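Local atomic coordinates of ZT_dimer domain-containing protein (Thermotoga maritima, PDB entry 6VDA), a protein that probably carries divalent metal cations such as zinc across the membrane as a CDF-family transporter, represented here by its metal-binding C-terminal domain. Residues V82-L85 against G86-E89. Residues are numbered along the deposited sequence; the frame is centred on the assembly and turned at random.
Sequences VEPL and GNVE. With ZN (zinc ion), chain B; SO4 (sulfate ion), chain D; SO4 (sulfate ion), chain C.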
# COMPACT_ATOMS: atom_id res chain seq x y z
N VAL A 82 2.03 -4.43 2.72
CA VAL A 82 2.15 -5.86 3.16
C VAL A 82 2.41 -6.74 1.94
O VAL A 82 1.69 -6.60 0.94
CB VAL A 82 0.90 -6.30 3.94
CG1 VAL A 82 0.86 -7.81 4.13
CG2 VAL A 82 0.80 -5.58 5.28
N GLU A 83 3.43 -7.61 2.03
CA GLU A 83 3.82 -8.55 0.95
C GLU A 83 3.93 -9.96 1.52
O GLU A 83 4.14 -10.13 2.72
CB GLU A 83 5.17 -8.19 0.35
CG GLU A 83 5.30 -6.75 -0.10
CD GLU A 83 6.73 -6.36 -0.43
OE1 GLU A 83 7.55 -7.28 -0.59
OE2 GLU A 83 7.01 -5.16 -0.52
N PRO A 84 3.83 -11.00 0.67
CA PRO A 84 4.17 -12.36 1.06
C PRO A 84 5.67 -12.53 1.35
O PRO A 84 6.47 -11.85 0.73
CB PRO A 84 3.81 -13.22 -0.16
CG PRO A 84 2.94 -12.34 -1.02
CD PRO A 84 3.39 -10.92 -0.74
N LEU A 85 6.00 -13.45 2.26
CA LEU A 85 7.39 -13.90 2.52
C LEU A 85 8.05 -14.24 1.19
O LEU A 85 7.52 -15.13 0.48
CB LEU A 85 7.39 -15.13 3.43
CG LEU A 85 7.01 -14.89 4.90
CD1 LEU A 85 7.19 -16.16 5.71
CD2 LEU A 85 7.84 -13.76 5.49
N GLY A 86 9.16 -13.57 0.88
CA GLY A 86 10.03 -13.86 -0.28
C GLY A 86 9.51 -13.22 -1.55
O GLY A 86 9.78 -13.76 -2.63
N ASN A 87 8.80 -12.09 -1.43
CA ASN A 87 8.16 -11.37 -2.56
C ASN A 87 9.24 -10.86 -3.53
O ASN A 87 10.36 -10.59 -3.06
CB ASN A 87 7.28 -10.23 -2.05
CG ASN A 87 6.61 -9.46 -3.16
OD1 ASN A 87 5.86 -10.03 -3.95
ND2 ASN A 87 6.88 -8.17 -3.25
N VAL A 88 8.89 -10.71 -4.82
CA VAL A 88 9.77 -10.16 -5.90
C VAL A 88 9.25 -8.78 -6.32
O VAL A 88 9.15 -8.53 -7.54
CB VAL A 88 9.85 -11.15 -7.08
CG1 VAL A 88 11.06 -10.88 -7.96
CG2 VAL A 88 9.85 -12.60 -6.61
N GLU A 89 8.94 -7.92 -5.35
CA GLU A 89 8.25 -6.60 -5.52
C GLU A 89 7.24 -6.66 -6.67
O GLU A 89 6.02 -6.55 -6.46
CB GLU A 89 9.28 -5.48 -5.73
CG GLU A 89 10.35 -5.41 -4.64
CD GLU A 89 9.90 -4.89 -3.29
OE1 GLU A 89 8.79 -5.24 -2.84
OE2 GLU A 89 10.67 -4.13 -2.67
ZN ZN B . 8.56 -4.63 -0.83
S SO4 D . -0.54 -2.98 0.55
O1 SO4 D . -0.71 -1.63 1.03
O2 SO4 D . -1.65 -3.34 -0.28
O3 SO4 D . 0.68 -3.06 -0.21
O4 SO4 D . -0.46 -3.88 1.67
S SO4 C . -1.50 -2.49 1.01
O1 SO4 C . -0.63 -1.96 -0.01
O2 SO4 C . -0.72 -3.01 2.09
O3 SO4 C . -2.35 -1.44 1.49
O4 SO4 C . -2.31 -3.54 0.45
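Pro84 to Asn87 form a type II beta turn at the end of strand 75-84, with the CA atoms of Pro84 and Asn87 5.5 Å apart. A weak hydrogen bond joins Asn87 N to Pro84 O at 3.2 Å. Gly86 takes the third position with phi 83°, a value that favours glycine. Once reversed, the chain brings Asn87 back over Glu83. The amide of Asn87, its CG anti to the backbone N (chi1 179°), meets the Glu83 carboxylate with the two planes 65° apart. Its ND2 gives a weak, bent hydrogen bond to Glu83 OE1 at 2.9 Å, while Asn87 CB rests 3.8 Å from Glu83 CB. Of the two carboxylate oxygens of Glu83, OE1 takes the amide and OE2 binds the zinc ion, though the modelled 1.7 Å is shorter than expected and its exact length doubtful. An alanine in place of Asn87 has no amide to offer Glu83 OE1, and the carboxylate would probably be freer to turn about its metal bond. Glu89, its chain bent at chi2, folds back so that OE1 reaches the zinc at 2.1 Å, while its OE2 forms a salt bridge with Arg30. His29 and Asp45 complete the four-residue zinc site. Sheet strand, turn and returning tail therefore build one metal site of the cytoplasmic C-terminal domain of a CDF transporter.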